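Local structure of Lys-gingipain catalytic subunit (Porphyromonas gingivalis, 6I9A) at residues Lys240-Gln253 with Glu270-Ser283. The protein is the catalytic subunit of a secreted cysteine protease that cleaves proteins after lysine and may act as a virulence factor in periodontal disease. Residues are numbered along the deposited sequence; the frame is centred on the assembly and turned at random.
Sequences KYFLAIGNCCITAQ and EKGAYAYIGSSPNS. With H8E (benzyl-N-[(2S)-1-[[(3S)-7-amino-1-(benzylamino)-1,2-dioxoheptan-3-yl]amino]-5-(2-methyl-2-phenylhydrazinyl)-1,5-dioxopentan-2-yl]carbamate), chain I.
C249, the catalytic nucleophile, and N282 meet where two parallel strands run out into the active site: SG lies 3.6 Å from N282 CB and is bonded covalently to CBN of the inhibitor H8E. The backbone N of C249 donates to OAG on that same carbon, while S283 O accepts from H8E NBG and N247 O from the lysine-like amine NAB, so both segments grip the inhibitor.

Just behind, P281 O takes I250 N (3.0 Å) and S279 OG (2.8 Å) from opposite faces of its carbonyl plane; serine suits this spot, its short hydroxyl arm reaching the carbonyl two residues on. Q253, extended from CG outward, lays its amide NE2 on S280 O in a nearly straight bond (169°).

Y276, with CG anti to its backbone N (chi1 -175°), leads its ring toward strand 242-247; A244 CB and T251 OG1 lie at the ring's edge, in its plane. Its OH donates to T251 OG1 (2.6 Å) and comes within 3.3 Å of G246 CA, an approach glycine permits. T251 OG1 donates to a water that also accepts from S279 N and donates to G246 O and C248 O, bridging the strand ends.

Farther back, A244 N donates to A275 O, I277 N to A244 O and G246 N to I277 O, the staggered pattern of parallel strands. I245 CD1 packs on I277 CD1 (3.9 Å) on the other face. A beta bulge at Y274 shifts the register; beyond it, G272 O sits 3.5 Å above the centre of the F242 ring.

This beta-alpha-beta unit of the C25 peptidase domain thus ties the nucleophile's loop to one that binds inhibitor, and so probably substrate; backbone bonds and water satisfy polar atoms behind C249, consistent with their positioning its N for the inhibitor oxygen.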
loop_
_atom_site.group_PDB
_atom_site.type_symbol
_atom_site.label_atom_id
_atom_site.label_comp_id
_atom_site.label_asym_id
_atom_site.label_seq_id
_atom_site.Cartn_x
_atom_site.Cartn_y
_atom_site.Cartn_z
ATOM N N LYS A 240 6.324 14.359 7.587
ATOM C CA LYS A 240 7.345 13.380 7.192
ATOM C C LYS A 240 6.804 11.969 7.373
ATOM O O LYS A 240 7.267 11.186 8.226
ATOM C CB LYS A 240 8.614 13.619 8.031
ATOM C CG LYS A 240 9.297 14.971 7.662
ATOM C CD LYS A 240 10.529 15.215 8.531
ATOM C CE LYS A 240 10.203 15.443 9.983
ATOM N NZ LYS A 240 11.338 16.077 10.774
ATOM N N TYR A 241 5.781 11.636 6.562
ATOM C CA TYR A 241 5.036 10.410 6.771
ATOM C C TYR A 241 5.651 9.245 6.040
ATOM O O TYR A 241 6.102 9.323 4.908
ATOM C CB TYR A 241 3.553 10.612 6.364
ATOM C CG TYR A 241 3.021 11.873 7.014
ATOM C CD1 TYR A 241 3.114 12.061 8.392
ATOM C CD2 TYR A 241 2.549 12.924 6.237
ATOM C CE1 TYR A 241 2.749 13.272 8.980
ATOM C CE2 TYR A 241 2.149 14.145 6.824
ATOM C CZ TYR A 241 2.257 14.304 8.197
ATOM O OH TYR A 241 1.925 15.482 8.833
ATOM N N PHE A 242 5.606 8.071 6.707
ATOM C CA PHE A 242 6.275 6.874 6.192
ATOM C C PHE A 242 5.312 5.711 5.924
ATOM O O PHE A 242 4.173 5.669 6.435
ATOM C CB PHE A 242 7.415 6.443 7.167
ATOM C CG PHE A 242 7.019 6.363 8.634
ATOM C CD1 PHE A 242 6.307 5.271 9.142
ATOM C CD2 PHE A 242 7.431 7.354 9.521
ATOM C CE1 PHE A 242 5.949 5.235 10.485
ATOM C CE2 PHE A 242 7.094 7.298 10.855
ATOM C CZ PHE A 242 6.390 6.244 11.341
ATOM N N LEU A 243 5.845 4.732 5.185
ATOM C CA LEU A 243 5.280 3.379 5.161
ATOM C C LEU A 243 6.032 2.588 6.237
ATOM O O LEU A 243 7.271 2.657 6.291
ATOM C CB LEU A 243 5.573 2.762 3.788
ATOM C CG LEU A 243 5.335 1.238 3.698
ATOM C CD1 LEU A 243 3.876 0.845 3.967
ATOM C CD2 LEU A 243 5.737 0.727 2.327
ATOM N N ALA A 244 5.306 1.877 7.100
ATOM C CA ALA A 244 5.967 0.990 8.075
ATOM C C ALA A 244 5.509 -0.427 7.811
ATOM O O ALA A 244 4.327 -0.674 7.476
ATOM C CB ALA A 244 5.650 1.422 9.489
ATOM N N ILE A 245 6.442 -1.360 8.004
ATOM C CA ILE A 245 6.157 -2.816 7.832
ATOM C C ILE A 245 6.666 -3.520 9.080
ATOM O O ILE A 245 7.875 -3.441 9.417
ATOM C CB ILE A 245 6.839 -3.377 6.573
ATOM C CG1 ILE A 245 6.339 -2.613 5.336
ATOM C CG2 ILE A 245 6.556 -4.895 6.464
ATOM C CD1 ILE A 245 6.863 -3.165 4.010
ATOM N N GLY A 246 5.758 -4.187 9.778
ATOM C CA GLY A 246 6.098 -5.004 10.945
ATOM C C GLY A 246 6.037 -6.477 10.552
ATOM O O GLY A 246 4.943 -7.032 10.371
ATOM N N ASN A 247 7.210 -7.061 10.278
ATOM C CA ASN A 247 7.304 -8.512 10.032
ATOM C C ASN A 247 7.475 -9.185 11.394
ATOM O O ASN A 247 8.597 -9.392 11.896
ATOM C CB ASN A 247 8.439 -8.828 9.091
ATOM C CG ASN A 247 8.223 -8.279 7.693
ATOM O OD1 ASN A 247 8.980 -7.443 7.195
ATOM N ND2 ASN A 247 7.148 -8.745 7.036
ATOM N N CYS A 248 6.326 -9.397 12.051
ATOM C CA CYS A 248 6.254 -9.774 13.476
ATOM C C CYS A 248 4.842 -10.185 13.788
ATOM O O CYS A 248 3.912 -9.943 13.001
ATOM C CB CYS A 248 6.714 -8.635 14.392
ATOM S SG CYS A 248 5.785 -7.093 14.194
ATOM N N CYS A 249 4.606 -10.743 14.955
ATOM C CA CYS A 249 3.257 -11.127 15.357
ATOM C C CYS A 249 2.343 -9.943 15.586
ATOM O O CYS A 249 2.791 -8.898 16.069
ATOM C CB CYS A 249 3.330 -11.921 16.673
ATOM S SG CYS A 249 4.232 -13.505 16.532
ATOM N N ILE A 250 1.072 -10.144 15.247
ATOM C CA ILE A 250 -0.189 -9.574 15.740
ATOM C C ILE A 250 -0.298 -8.034 15.802
ATOM O O ILE A 250 -1.369 -7.580 16.248
ATOM C CB ILE A 250 -0.596 -10.209 17.105
ATOM C CG1 ILE A 250 0.413 -9.916 18.235
ATOM C CG2 ILE A 250 -0.798 -11.730 16.911
ATOM C CD1 ILE A 250 -0.008 -10.544 19.605
ATOM N N THR A 251 0.659 -7.258 15.269
ATOM C CA THR A 251 0.502 -5.803 15.313
ATOM C C THR A 251 -0.630 -5.280 14.447
ATOM O O THR A 251 -1.016 -4.113 14.647
ATOM C CB THR A 251 1.783 -5.134 14.870
ATOM O OG1 THR A 251 2.071 -5.425 13.496
ATOM C CG2 THR A 251 2.979 -5.423 15.771
ATOM N N ALA A 252 -1.160 -6.096 13.516
ATOM C CA ALA A 252 -2.285 -5.677 12.672
ATOM C C ALA A 252 -3.517 -6.449 13.074
ATOM O O ALA A 252 -4.428 -6.619 12.264
ATOM C CB ALA A 252 -1.941 -5.864 11.198
ATOM N N GLN A 253 -3.638 -6.866 14.341
ATOM C CA GLN A 253 -4.860 -7.599 14.810
ATOM C C GLN A 253 -5.924 -6.544 15.119
ATOM O O GLN A 253 -6.135 -6.122 16.260
ATOM C CB GLN A 253 -4.509 -8.441 16.027
ATOM C CG GLN A 253 -5.594 -9.518 16.252
ATOM C CD GLN A 253 -5.220 -10.437 17.373
ATOM O OE1 GLN A 253 -5.823 -10.402 18.480
ATOM N NE2 GLN A 253 -4.250 -11.285 17.121
ATOM N N GLU A 270 -0.897 13.999 12.009
ATOM C CA GLU A 270 0.315 14.731 11.606
ATOM C C GLU A 270 1.577 14.120 12.210
ATOM O O GLU A 270 2.546 14.811 12.520
ATOM C CB GLU A 270 0.189 16.238 11.957
ATOM C CG GLU A 270 -0.916 16.915 11.127
ATOM C CD GLU A 270 -1.196 18.364 11.466
ATOM O OE1 GLU A 270 -0.668 18.856 12.480
ATOM O OE2 GLU A 270 -1.940 19.007 10.696
ATOM N N LYS A 271 1.582 12.793 12.263
ATOM C CA LYS A 271 2.751 12.020 12.701
ATOM C C LYS A 271 2.498 10.585 12.260
ATOM O O LYS A 271 1.414 10.257 11.792
ATOM C CB LYS A 271 2.956 12.180 14.216
ATOM C CG LYS A 271 1.844 11.512 15.026
ATOM C CD LYS A 271 1.902 11.779 16.552
ATOM C CE LYS A 271 1.669 13.221 16.962
ATOM N NZ LYS A 271 0.226 13.614 16.872
ATOM N N GLY A 272 3.475 9.730 12.495
ATOM C CA GLY A 272 3.289 8.320 12.137
ATOM C C GLY A 272 3.291 8.080 10.630
ATOM O O GLY A 272 4.030 8.711 9.851
ATOM N N ALA A 273 2.485 7.072 10.234
ATOM C CA ALA A 273 2.515 6.498 8.887
ATOM C C ALA A 273 1.322 6.873 8.034
ATOM O O ALA A 273 0.240 7.131 8.567
ATOM C CB ALA A 273 2.509 4.947 9.063
ATOM N N TYR A 274 1.494 6.774 6.703
ATOM C CA TYR A 274 0.328 6.836 5.808
ATOM C C TYR A 274 -0.211 5.433 5.486
ATOM O O TYR A 274 -1.355 5.304 5.047
ATOM C CB TYR A 274 0.668 7.587 4.512
ATOM C CG TYR A 274 1.737 6.936 3.674
ATOM C CD1 TYR A 274 1.443 5.832 2.872
ATOM C CD2 TYR A 274 3.057 7.387 3.703
ATOM C CE1 TYR A 274 2.424 5.236 2.079
ATOM C CE2 TYR A 274 4.051 6.787 2.915
ATOM C CZ TYR A 274 3.734 5.683 2.145
ATOM O OH TYR A 274 4.657 5.068 1.349
ATOM N N ALA A 275 0.570 4.377 5.761
ATOM C CA ALA A 275 0.133 2.992 5.548
ATOM C C ALA A 275 1.025 2.122 6.405
ATOM O O ALA A 275 2.183 2.442 6.704
ATOM C CB ALA A 275 0.244 2.593 4.091
ATOM N N TYR A 276 0.465 0.961 6.759
ATOM C CA TYR A 276 1.146 -0.073 7.573
ATOM C C TYR A 276 0.844 -1.413 7.000
ATOM O O TYR A 276 -0.301 -1.718 6.665
ATOM C CB TYR A 276 0.638 -0.007 9.015
ATOM C CG TYR A 276 1.386 -0.957 9.932
ATOM C CD1 TYR A 276 2.699 -0.694 10.314
ATOM C CD2 TYR A 276 0.795 -2.134 10.384
ATOM C CE1 TYR A 276 3.401 -1.558 11.157
ATOM C CE2 TYR A 276 1.493 -3.004 11.241
ATOM C CZ TYR A 276 2.798 -2.706 11.613
ATOM O OH TYR A 276 3.523 -3.527 12.425
ATOM N N ILE A 277 1.893 -2.240 6.888
ATOM C CA ILE A 277 1.707 -3.655 6.542
ATOM C C ILE A 277 2.117 -4.488 7.751
ATOM O O ILE A 277 3.227 -4.290 8.280
ATOM C CB ILE A 277 2.584 -4.068 5.323
ATOM C CG1 ILE A 277 2.088 -3.330 4.059
ATOM C CG2 ILE A 277 2.493 -5.590 5.125
ATOM C CD1 ILE A 277 3.111 -3.365 2.918
ATOM N N GLY A 278 1.248 -5.363 8.207
ATOM C CA GLY A 278 1.595 -6.240 9.305
ATOM C C GLY A 278 0.638 -7.403 9.353
ATOM O O GLY A 278 -0.258 -7.554 8.497
ATOM N N SER A 279 0.804 -8.230 10.369
ATOM C CA SER A 279 0.067 -9.485 10.504
ATOM C C SER A 279 -0.969 -9.413 11.607
ATOM O O SER A 279 -0.714 -8.896 12.693
ATOM C CB SER A 279 1.051 -10.594 10.842
ATOM O OG SER A 279 0.391 -11.856 10.911
ATOM N N SER A 280 -2.187 -9.918 11.306
ATOM C CA SER A 280 -3.237 -10.026 12.321
ATOM C C SER A 280 -2.942 -11.168 13.340
ATOM O O SER A 280 -2.984 -10.915 14.539
ATOM C CB SER A 280 -4.575 -10.196 11.605
ATOM O OG SER A 280 -5.556 -10.543 12.567
ATOM N N PRO A 281 -2.582 -12.378 12.892
ATOM C CA PRO A 281 -2.196 -13.451 13.833
ATOM C C PRO A 281 -0.679 -13.399 14.044
ATOM O O PRO A 281 0.040 -12.477 13.591
ATOM C CB PRO A 281 -2.587 -14.698 13.077
ATOM C CG PRO A 281 -2.168 -14.367 11.637
ATOM C CD PRO A 281 -2.655 -12.914 11.512
ATOM N N ASN A 282 -0.136 -14.425 14.679
ATOM C CA ASN A 282 1.318 -14.553 14.762
ATOM C C ASN A 282 1.917 -14.643 13.380
ATOM O O ASN A 282 1.304 -15.235 12.471
ATOM C CB ASN A 282 1.676 -15.844 15.535
ATOM C CG ASN A 282 1.246 -15.786 16.983
ATOM O OD1 ASN A 282 0.928 -14.734 17.524
ATOM N ND2 ASN A 282 1.268 -16.938 17.661
ATOM N N SER A 283 3.104 -14.106 13.197
ATOM C CA SER A 283 3.869 -14.371 11.983
ATOM C C SER A 283 4.974 -15.354 12.340
ATOM O O SER A 283 5.162 -15.649 13.531
ATOM C CB SER A 283 4.397 -13.102 11.300
ATOM O OG SER A 283 5.492 -12.570 12.029
HETATM C CAQ H8E I . 4.959 -10.651 22.289
HETATM C CAK H8E I . 5.428 -9.658 23.175
HETATM C CAH H8E I . 6.771 -9.643 23.557
HETATM C CAL H8E I . 7.663 -10.606 23.096
HETATM C CAR H8E I . 7.168 -11.580 22.241
HETATM C CBO H8E I . 5.855 -11.609 21.792
HETATM C CBA H8E I . 5.448 -12.671 20.959
HETATM N NBE H8E I . 5.677 -12.404 19.529
HETATM C CBL H8E I . 5.981 -13.385 18.634
HETATM O OAE H8E I . 6.197 -14.548 18.997
HETATM C CBN H8E I . 6.051 -12.958 17.171
HETATM O OAG H8E I . 6.205 -11.708 17.013
HETATM C CBS H8E I . 7.015 -13.870 16.348
HETATM C CBB H8E I . 7.497 -13.219 15.046
HETATM C CAY H8E I . 8.534 -14.066 14.304
HETATM C CAX H8E I . 8.854 -13.590 12.884
HETATM C CAW H8E I . 9.678 -12.308 12.877
HETATM N NAB H8E I . 9.979 -11.928 11.464
HETATM N NBG H8E I . 6.454 -15.197 16.064
HETATM C C H8E I . 6.970 -16.368 16.438
HETATM O O H8E I . 7.971 -16.521 17.126
HETATM C CA H8E I . 6.073 -17.547 16.086
HETATM N N H8E I . 6.810 -18.804 16.001
HETATM C CBK H8E I . 7.714 -19.054 15.021
HETATM O OAD H8E I . 8.030 -18.149 14.234
HETATM O OBI H8E I . 8.188 -20.242 15.000
HETATM C CBD H8E I . 9.245 -20.575 14.027
HETATM C CBP H8E I . 9.830 -21.885 14.313
HETATM C CAS H8E I . 9.439 -23.036 13.626
HETATM C CAM H8E I . 10.011 -24.321 13.874
HETATM C CAI H8E I . 10.951 -24.380 14.917
HETATM C CAN H8E I . 11.286 -23.246 15.642
HETATM C CAT H8E I . 10.747 -22.003 15.358
HETATM C CB H8E I . 4.972 -17.687 17.150
HETATM C CG H8E I . 5.527 -17.923 18.579
HETATM C CD H8E I . 4.471 -17.683 19.617
HETATM O OE1 H8E I . 3.660 -18.565 19.901
HETATM N NE2 H8E I . 4.490 -16.427 20.100
HETATM N NBT H8E I . 3.494 -15.934 20.958
HETATM C CAA H8E I . 2.753 -14.789 20.364
HETATM C CBQ H8E I . 3.824 -15.992 22.346
HETATM C CAU H8E I . 3.268 -15.102 23.279
HETATM C CAO H8E I . 3.567 -15.224 24.633
HETATM C CAJ H8E I . 4.428 -16.223 25.070
HETATM C CAP H8E I . 5.019 -17.086 24.157
HETATM C CAV H8E I . 4.702 -16.985 22.801
HETATM O O HOH W 1 2.886 -7.552 12.186
#